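Local coordinates for protein glutamate receptor IIB (Drosophila melanogaster, PDB 4WXJ) that binds glutamate in its clamshell ligand-binding domain and probably, as part of the intact receptor, opens a glutamate-gated ion channel in the postsynaptic membrane of fly muscle, at residues P20-R25 with Y42-I47; E34-F39 with F58-V63. All coordinates share one frame; numbering follows the deposited sequence.

Contact 1. Residues P20-R25 with Y42-I47; sequences PYFSWR and YAVDLI
Pro20 and Tyr21 offer successive backbone carbonyls to the first turn of helix 42-54. Tyr42 N donates to Pro20 O over 2.7 Å in a nearly straight bond (164°) that lies in the carbonyl plane. Ala43 N reaches Tyr21 O over 2.9 Å, more bent at 139°, and meets a lone pair of that oxygen. Two N-H groups at the helix start, which have no earlier turn to bond to, are thereby satisfied by main chain from a loop. Ala43 CB is in van der Waals contact, at 3.2 Å, with Tyr21 O, the oxygen that Ala43 N also bonds to. Tyr21 and Phe22 form a classic beta bulge opposite Gly18, just before the chain enters strand 23-24.

Apolar contacts flank this polar pair. Tyr21 CB is a looser neighbour of the Ala43 methyl. Tyr42 CB lies 4.2 Å from Tyr21 CD1, but the Tyr42 ring leads away from the loop. Phe22 and Val44 meet at about a right angle: Val44 CG2 approaches Phe22 CD2 to 3.5 Å and CE2 to 3.9 Å. Val44 has CG1 anti to its own N (chi1 177°), which leaves CG2 as the methyl directed at the ring.

The Tyr21 hydroxyl turns elsewhere, hydrogen-bonding Asn203 OD1. The Tyr21 side chain also touches Asp96, a glutamate-binding residue, and about 7 Å separates this side chain from the bound glutamate, which places Tyr21 behind Asp96, in a second shell around the ligand. Helix 252-261 packs nearby: Pro20 touches Phe261 and Tyr42 touches Leu256, while Asp45 forms a salt bridge with Lys259. Phe22 meets the Phe60 ring of strand 57-62, and Ser23 pairs by backbone bonds with Glu40, joining strands 23-24 and 39-40 beside the start of the helix.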
ATOM      1  N   PRO A  20       9.427  -0.659   1.036  1.00 21.86           N
ATOM      2  CA  PRO A  20      10.599  -0.154   0.312  1.00 20.44           C
ATOM      3  C   PRO A  20      10.283   0.978  -0.667  1.00 26.46           C
ATOM      4  O   PRO A  20      11.091   1.268  -1.548  1.00 28.64           O
ATOM      5  CB  PRO A  20      11.085  -1.392  -0.439  1.00 21.70           C
ATOM      6  CG  PRO A  20       9.831  -2.131  -0.753  1.00 21.00           C
ATOM      7  CD  PRO A  20       8.873  -1.862   0.388  1.00 29.06           C
ATOM      8  N   TYR A  21       9.128   1.615  -0.507  1.00 21.46           N
ATOM      9  CA  TYR A  21       8.665   2.597  -1.483  1.00 23.64           C
ATOM     10  C   TYR A  21       9.278   3.973  -1.258  1.00 27.04           C
ATOM     11  O   TYR A  21       9.706   4.630  -2.207  1.00 21.85           O
ATOM     12  CB  TYR A  21       7.138   2.692  -1.440  1.00 26.44           C
ATOM     13  CG  TYR A  21       6.465   1.348  -1.592  1.00 22.36           C
ATOM     14  CD1 TYR A  21       6.259   0.791  -2.847  1.00 19.11           C
ATOM     15  CD2 TYR A  21       6.049   0.630  -0.480  1.00 19.08           C
ATOM     16  CE1 TYR A  21       5.651  -0.441  -2.990  1.00 24.85           C
ATOM     17  CE2 TYR A  21       5.442  -0.601  -0.613  1.00 25.07           C
ATOM     18  CZ  TYR A  21       5.249  -1.135  -1.870  1.00 21.56           C
ATOM     19  OH  TYR A  21       4.638  -2.359  -2.008  1.00 25.70           O
ATOM     20  N   PHE A  22       9.321   4.402  -0.002  1.00 23.71           N
ATOM     21  CA  PHE A  22       9.790   5.740   0.334  1.00 23.40           C
ATOM     22  C   PHE A  22      10.250   5.788   1.784  1.00 20.19           C
ATOM     23  O   PHE A  22       9.491   5.456   2.693  1.00 22.23           O
ATOM     24  CB  PHE A  22       8.678   6.762   0.090  1.00 20.11           C
ATOM     25  CG  PHE A  22       9.116   8.189   0.232  1.00 24.52           C
ATOM     26  CD1 PHE A  22       9.019   8.841   1.449  1.00 31.96           C
ATOM     27  CD2 PHE A  22       9.613   8.883  -0.857  1.00 28.05           C
ATOM     28  CE1 PHE A  22       9.417  10.156   1.579  1.00 29.43           C
ATOM     29  CE2 PHE A  22      10.011  10.198  -0.735  1.00 25.56           C
ATOM     30  CZ  PHE A  22       9.911  10.836   0.485  1.00 30.04           C
ATOM     31  N   SER A  23      11.497   6.193   1.997  1.00 23.77           N
ATOM     32  CA  SER A  23      12.042   6.280   3.345  1.00 33.56           C
ATOM     33  C   SER A  23      13.227   7.236   3.410  1.00 27.46           C
ATOM     34  O   SER A  23      13.788   7.626   2.385  1.00 24.06           O
ATOM     35  CB  SER A  23      12.467   4.898   3.842  1.00 27.44           C
ATOM     36  OG  SER A  23      13.479   4.350   3.020  1.00 29.40           O
ATOM     37  N   TRP A  24      13.601   7.602   4.630  1.00 31.14           N
ATOM     38  CA  TRP A  24      14.709   8.520   4.850  1.00 25.81           C
ATOM     39  C   TRP A  24      16.042   7.808   4.675  1.00 26.99           C
ATOM     40  O   TRP A  24      16.301   6.789   5.315  1.00 28.53           O
ATOM     41  CB  TRP A  24      14.618   9.137   6.245  1.00 31.01           C
ATOM     42  CG  TRP A  24      13.424  10.017   6.426  1.00 35.91           C
ATOM     43  CD1 TRP A  24      12.171   9.631   6.801  1.00 41.85           C
ATOM     44  CD2 TRP A  24      13.369  11.434   6.235  1.00 42.16           C
ATOM     45  NE1 TRP A  24      11.337  10.722   6.857  1.00 38.79           N
ATOM     46  CE2 TRP A  24      12.049  11.841   6.513  1.00 47.60           C
ATOM     47  CE3 TRP A  24      14.306  12.399   5.855  1.00 44.92           C
ATOM     48  CZ2 TRP A  24      11.644  13.171   6.425  1.00 45.43           C
ATOM     49  CZ3 TRP A  24      13.903  13.719   5.768  1.00 53.37           C
ATOM     50  CH2 TRP A  24      12.584  14.093   6.052  1.00 47.73           C
ATOM     51  N   ARG A  25      16.882   8.347   3.798  1.00 24.38           N
ATOM     52  CA  ARG A  25      18.212   7.795   3.593  1.00 40.85           C
ATOM     53  C   ARG A  25      19.061   7.948   4.845  1.00 46.77           C
ATOM     54  O   ARG A  25      19.006   8.974   5.526  1.00 33.66           O
ATOM     55  CB  ARG A  25      18.908   8.478   2.416  1.00 41.73           C
ATOM     56  CG  ARG A  25      18.436   8.007   1.055  1.00 48.96           C
ATOM     57  CD  ARG A  25      19.161   8.745  -0.054  1.00 46.51           C
ATOM     58  NE  ARG A  25      20.593   8.459  -0.069  1.00 48.13           N
ATOM     59  CZ  ARG A  25      21.486   9.130  -0.792  1.00 53.93           C
ATOM     60  NH1 ARG A  25      21.105  10.139  -1.565  1.00 51.80           N
ATOM     61  NH2 ARG A  25      22.767   8.793  -0.738  1.00 51.55           N
ATOM     62  N   TYR A  42      11.480   2.485  -3.966  1.00 24.32           N
ATOM     63  CA  TYR A  42      10.837   2.182  -5.241  1.00 24.86           C
ATOM     64  C   TYR A  42      10.156   3.408  -5.839  1.00 22.36           C
ATOM     65  O   TYR A  42      10.323   3.705  -7.022  1.00 25.76           O
ATOM     66  CB  TYR A  42       9.812   1.059  -5.054  1.00 21.80           C
ATOM     67  CG  TYR A  42       9.033   0.719  -6.304  1.00 22.14           C
ATOM     68  CD1 TYR A  42       7.926   1.469  -6.682  1.00 19.35           C
ATOM     69  CD2 TYR A  42       9.400  -0.354  -7.103  1.00 19.81           C
ATOM     70  CE1 TYR A  42       7.216   1.167  -7.822  1.00 25.20           C
ATOM     71  CE2 TYR A  42       8.691  -0.667  -8.244  1.00 21.96           C
ATOM     72  CZ  TYR A  42       7.601   0.097  -8.600  1.00 19.77           C
ATOM     73  OH  TYR A  42       6.892  -0.209  -9.735  1.00 19.02           O
ATOM     74  N   ALA A  43       9.383   4.112  -5.017  1.00 26.37           N
ATOM     75  CA  ALA A  43       8.614   5.256  -5.488  1.00 20.91           C
ATOM     76  C   ALA A  43       9.533   6.413  -5.860  1.00 24.03           C
ATOM     77  O   ALA A  43       9.225   7.190  -6.762  1.00 23.77           O
ATOM     78  CB  ALA A  43       7.615   5.691  -4.434  1.00 19.83           C
ATOM     79  N   VAL A  44      10.661   6.527  -5.166  1.00 22.32           N
ATOM     80  CA  VAL A  44      11.630   7.573  -5.473  1.00 21.06           C
ATOM     81  C   VAL A  44      12.238   7.331  -6.853  1.00 25.93           C
ATOM     82  O   VAL A  44      12.284   8.238  -7.684  1.00 28.32           O
ATOM     83  CB  VAL A  44      12.747   7.641  -4.413  1.00 23.55           C
ATOM     84  CG1 VAL A  44      13.792   8.689  -4.792  1.00 22.09           C
ATOM     85  CG2 VAL A  44      12.160   7.954  -3.043  1.00 24.29           C
ATOM     86  N   ASP A  45      12.703   6.108  -7.091  1.00 28.01           N
ATOM     87  CA  ASP A  45      13.251   5.740  -8.392  1.00 29.12           C
ATOM     88  C   ASP A  45      12.238   5.952  -9.518  1.00 29.79           C
ATOM     89  O   ASP A  45      12.593   6.438 -10.591  1.00 28.12           O
ATOM     90  CB  ASP A  45      13.706   4.278  -8.390  1.00 23.21           C
ATOM     91  CG  ASP A  45      14.945   4.046  -7.542  1.00 34.64           C
ATOM     92  OD1 ASP A  45      15.584   5.033  -7.118  1.00 27.02           O
ATOM     93  OD2 ASP A  45      15.283   2.864  -7.311  1.00 26.70           O
ATOM     94  N   LEU A  46      10.982   5.588  -9.273  1.00 26.58           N
ATOM     95  CA  LEU A  46       9.965   5.641 -10.321  1.00 22.27           C
ATOM     96  C   LEU A  46       9.627   7.081 -10.706  1.00 25.58           C
ATOM     97  O   LEU A  46       9.352   7.367 -11.871  1.00 28.61           O
ATOM     98  CB  LEU A  46       8.700   4.900  -9.878  1.00 27.94           C
ATOM     99  CG  LEU A  46       7.543   4.886 -10.885  1.00 19.69           C
ATOM    100  CD1 LEU A  46       7.982   4.324 -12.233  1.00 30.53           C
ATOM    101  CD2 LEU A  46       6.367   4.091 -10.338  1.00 28.52           C
ATOM    102  N   ILE A  47       9.647   7.987  -9.733  1.00 30.18           N
ATOM    103  CA  ILE A  47       9.388   9.398 -10.011  1.00 32.43           C
ATOM    104  C   ILE A  47      10.563  10.004 -10.776  1.00 22.73           C
ATOM    105  O   ILE A  47      10.366  10.809 -11.686  1.00 31.07           O
ATOM    106  CB  ILE A  47       9.137  10.203  -8.717  1.00 24.64           C
ATOM    107  CG1 ILE A  47       7.824   9.769  -8.053  1.00 23.61           C
ATOM    108  CG2 ILE A  47       9.105  11.706  -9.005  1.00 28.26           C
ATOM    109  CD1 ILE A  47       6.564  10.081  -8.851  1.00 28.55           C
TER

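Contact 2. Residues E34-F39 with F58-V63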
ATOM      1  N   GLU A  34      19.752  16.988   1.370  1.00 40.07           N
ATOM      2  CA  GLU A  34      18.844  18.105   1.121  1.00 46.49           C
ATOM      3  C   GLU A  34      17.896  17.809  -0.035  1.00 42.66           C
ATOM      4  O   GLU A  34      18.282  17.190  -1.027  1.00 36.77           O
ATOM      5  CB  GLU A  34      19.642  19.376   0.826  1.00 51.59           C
ATOM      6  CG  GLU A  34      20.454  19.878   2.007  1.00 52.14           C
ATOM      7  CD  GLU A  34      21.529  20.862   1.596  1.00 59.80           C
ATOM      8  OE1 GLU A  34      21.363  21.528   0.552  1.00 56.15           O
ATOM      9  OE2 GLU A  34      22.545  20.963   2.315  1.00 64.03           O
ATOM     10  N   GLY A  35      16.653  18.263   0.100  1.00 34.60           N
ATOM     11  CA  GLY A  35      15.659  18.095  -0.942  1.00 41.86           C
ATOM     12  C   GLY A  35      15.324  16.640  -1.207  1.00 42.60           C
ATOM     13  O   GLY A  35      15.273  15.824  -0.286  1.00 37.22           O
ATOM     14  N   ASN A  36      15.101  16.316  -2.478  1.00 38.91           N
ATOM     15  CA  ASN A  36      14.728  14.964  -2.875  1.00 37.05           C
ATOM     16  C   ASN A  36      15.818  13.945  -2.564  1.00 34.63           C
ATOM     17  O   ASN A  36      15.555  12.744  -2.501  1.00 34.93           O
ATOM     18  CB  ASN A  36      14.400  14.928  -4.368  1.00 34.60           C
ATOM     19  CG  ASN A  36      13.188  15.769  -4.718  1.00 35.23           C
ATOM     20  OD1 ASN A  36      12.288  15.949  -3.900  1.00 43.53           O
ATOM     21  ND2 ASN A  36      13.158  16.285  -5.940  1.00 38.27           N
ATOM     22  N   GLU A  37      17.039  14.429  -2.364  1.00 30.79           N
ATOM     23  CA  GLU A  37      18.178  13.559  -2.099  1.00 33.08           C
ATOM     24  C   GLU A  37      18.111  12.948  -0.693  1.00 24.13           C
ATOM     25  O   GLU A  37      18.876  12.044  -0.369  1.00 27.61           O
ATOM     26  CB  GLU A  37      19.487  14.338  -2.289  1.00 47.69           C
ATOM     27  CG  GLU A  37      20.755  13.509  -2.102  1.00 68.92           C
ATOM     28  CD  GLU A  37      22.009  14.212  -2.597  1.00 78.61           C
ATOM     29  OE1 GLU A  37      21.900  15.329  -3.146  1.00 78.69           O
ATOM     30  OE2 GLU A  37      23.110  13.643  -2.434  1.00 79.94           O
ATOM     31  N   ARG A  38      17.189  13.434   0.135  1.00 26.53           N
ATOM     32  CA  ARG A  38      17.003  12.887   1.480  1.00 32.68           C
ATOM     33  C   ARG A  38      16.375  11.495   1.476  1.00 40.79           C
ATOM     34  O   ARG A  38      16.436  10.775   2.477  1.00 30.19           O
ATOM     35  CB  ARG A  38      16.123  13.815   2.317  1.00 32.76           C
ATOM     36  CG  ARG A  38      16.775  15.122   2.714  1.00 32.75           C
ATOM     37  CD  ARG A  38      15.750  16.066   3.318  1.00 40.54           C
ATOM     38  NE  ARG A  38      14.758  16.486   2.332  1.00 36.82           N
ATOM     39  CZ  ARG A  38      13.653  17.169   2.620  1.00 37.37           C
ATOM     40  NH1 ARG A  38      13.383  17.512   3.872  1.00 36.80           N
ATOM     41  NH2 ARG A  38      12.814  17.506   1.651  1.00 34.49           N
ATOM     42  N   PHE A  39      15.771  11.122   0.351  1.00 29.93           N
ATOM     43  CA  PHE A  39      14.892   9.957   0.302  1.00 26.26           C
ATOM     44  C   PHE A  39      15.346   8.885  -0.682  1.00 22.01           C
ATOM     45  O   PHE A  39      16.129   9.149  -1.594  1.00 28.46           O
ATOM     46  CB  PHE A  39      13.478  10.401  -0.062  1.00 23.20           C
ATOM     47  CG  PHE A  39      12.996  11.583   0.725  1.00 24.40           C
ATOM     48  CD1 PHE A  39      12.749  11.471   2.082  1.00 31.57           C
ATOM     49  CD2 PHE A  39      12.775  12.801   0.105  1.00 28.66           C
ATOM     50  CE1 PHE A  39      12.298  12.554   2.810  1.00 26.64           C
ATOM     51  CE2 PHE A  39      12.323  13.889   0.826  1.00 31.36           C
ATOM     52  CZ  PHE A  39      12.084  13.765   2.180  1.00 25.94           C
ATOM     53  N   PHE A  58      10.307  18.033  -9.755  1.00 27.11           N
ATOM     54  CA  PHE A  58       9.431  17.584  -8.683  1.00 33.09           C
ATOM     55  C   PHE A  58      10.047  17.790  -7.308  1.00 33.57           C
ATOM     56  O   PHE A  58      11.267  17.872  -7.163  1.00 35.23           O
ATOM     57  CB  PHE A  58       9.080  16.106  -8.868  1.00 35.60           C
ATOM     58  CG  PHE A  58      10.273  15.196  -8.845  1.00 32.32           C
ATOM     59  CD1 PHE A  58      10.732  14.665  -7.652  1.00 29.76           C
ATOM     60  CD2 PHE A  58      10.941  14.880 -10.016  1.00 34.65           C
ATOM     61  CE1 PHE A  58      11.834  13.831  -7.628  1.00 30.01           C
ATOM     62  CE2 PHE A  58      12.042  14.046  -9.999  1.00 28.99           C
ATOM     63  CZ  PHE A  58      12.490  13.521  -8.803  1.00 34.59           C
ATOM     64  N   ASN A  59       9.179  17.869  -6.306  1.00 38.97           N
ATOM     65  CA  ASN A  59       9.592  17.994  -4.919  1.00 44.67           C
ATOM     66  C   ASN A  59       8.805  17.026  -4.044  1.00 37.39           C
ATOM     67  O   ASN A  59       7.576  17.081  -3.997  1.00 36.75           O
ATOM     68  CB  ASN A  59       9.393  19.431  -4.435  1.00 52.28           C
ATOM     69  CG  ASN A  59       9.778  19.615  -2.983  1.00 69.65           C
ATOM     70  OD1 ASN A  59      10.711  18.979  -2.489  1.00 74.14           O
ATOM     71  ND2 ASN A  59       9.056  20.486  -2.286  1.00 75.86           N
ATOM     72  N   PHE A  60       9.513  16.131  -3.363  1.00 30.47           N
ATOM     73  CA  PHE A  60       8.873  15.189  -2.456  1.00 30.65           C
ATOM     74  C   PHE A  60       8.440  15.880  -1.169  1.00 41.07           C
ATOM     75  O   PHE A  60       9.243  16.538  -0.506  1.00 32.84           O
ATOM     76  CB  PHE A  60       9.809  14.026  -2.125  1.00 31.48           C
ATOM     77  CG  PHE A  60       9.888  12.986  -3.202  1.00 43.68           C
ATOM     78  CD1 PHE A  60       8.850  12.089  -3.393  1.00 50.09           C
ATOM     79  CD2 PHE A  60      11.003  12.896  -4.017  1.00 47.08           C
ATOM     80  CE1 PHE A  60       8.921  11.126  -4.384  1.00 47.19           C
ATOM     81  CE2 PHE A  60      11.078  11.934  -5.006  1.00 47.24           C
ATOM     82  CZ  PHE A  60      10.036  11.050  -5.188  1.00 41.96           C
ATOM     83  N   GLU A  61       7.164  15.725  -0.828  1.00 37.21           N
ATOM     84  CA  GLU A  61       6.628  16.216   0.436  1.00 42.30           C
ATOM     85  C   GLU A  61       5.847  15.110   1.140  1.00 29.03           C
ATOM     86  O   GLU A  61       4.647  14.956   0.909  1.00 24.14           O
ATOM     87  CB  GLU A  61       5.729  17.434   0.215  1.00 52.14           C
ATOM     88  CG  GLU A  61       6.468  18.661  -0.295  1.00 69.90           C
ATOM     89  CD  GLU A  61       5.647  19.931  -0.178  1.00 78.59           C
ATOM     90  OE1 GLU A  61       4.462  19.845   0.208  1.00 80.24           O
ATOM     91  OE2 GLU A  61       6.190  21.018  -0.468  1.00 82.43           O
ATOM     92  N   PRO A  62       6.524  14.320   1.988  1.00 22.20           N
ATOM     93  CA  PRO A  62       5.796  13.292   2.738  1.00 23.60           C
ATOM     94  C   PRO A  62       4.717  13.899   3.632  1.00 33.60           C
ATOM     95  O   PRO A  62       4.991  14.844   4.370  1.00 34.82           O
ATOM     96  CB  PRO A  62       6.895  12.611   3.568  1.00 24.64           C
ATOM     97  CG  PRO A  62       8.044  13.555   3.561  1.00 31.48           C
ATOM     98  CD  PRO A  62       7.970  14.280   2.262  1.00 29.22           C
ATOM     99  N   VAL A  63       3.504  13.359   3.554  1.00 31.03           N
ATOM    100  CA  VAL A  63       2.363  13.924   4.269  1.00 30.70           C
ATOM    101  C   VAL A  63       2.552  13.870   5.783  1.00 28.14           C
ATOM    102  O   VAL A  63       3.165  12.942   6.313  1.00 25.13           O
ATOM    103  CB  VAL A  63       1.050  13.197   3.895  1.00 33.62           C
ATOM    104  CG1 VAL A  63       0.774  13.348   2.411  1.00 33.95           C
ATOM    105  CG2 VAL A  63       1.109  11.724   4.283  1.00 25.30           C
TER
HETATM  106  O   HOH W   1      12.254  17.269  -1.243  1.00 39.09           O
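Asn36 grips strand 57-62 with both ends of its side-chain amide. OD1 accepts from Phe60 N at 2.8 Å in an almost straight bond (172°), and ND2 donates to Phe58 O, also at 2.8 Å; Phe58 O lies in the amide plane, although the donor stands above the carbonyl plane. CG anti to the Asn36 carbonyl carbon (chi1 -64°) swings the amide to the strand. The Phe58 ring lies nearly parallel to the Asn36 amide, planes 14° apart, with CE1 3.3 Å from ND2, whereas the Phe60 ring stands almost perpendicular and presents its edge to OD1.

Further out, one water lies 3.0 Å from Asn36 OD1 and close to Asn59 OD1, and accepts from Arg38 NH2. Arg38 NE is anchored on Gly35 O at 2.7 Å, in the guanidinium plane, which fixes the arginine beside this water. Phe39 CZ rests against one guanidinium face; the same ring packs CE2 on Phe60 CB (3.9 Å) and CZ on Pro62 CD. With an alanine at Asn36, Phe60 N and Phe58 O are likely to lose their side-chain partners, and the loop would probably be held to the strand less firmly.

Asn59 bonds to strand 10-15 on the inner side, so the amide serves the outer edge of the parallel sheet, its two bonds mimicking a neighbouring strand.

The segments alternate along the chain, 20-25, 34-39, 42-47 and 58-63, so the two contacts interlock, with centres about 10 Å apart. All four lie in the same lobe of the ligand-binding clamshell. Contact 1 joins a loop to the start of helix 42-54, and contact 2 closes the outer edge of strand 57-62, which follows that helix. The two meet at Phe22 CZ and Phe39 CG, 3.2 Å apart, and where Arg25 N probably bonds to Arg38 O, pairing strand 23-24 with the chain leading into strand 39-40. Together they tie the small two-stranded antiparallel sheet to helix 42-54 and to the edge of the parallel sheet; contact 1 lies nearer the glutamate site.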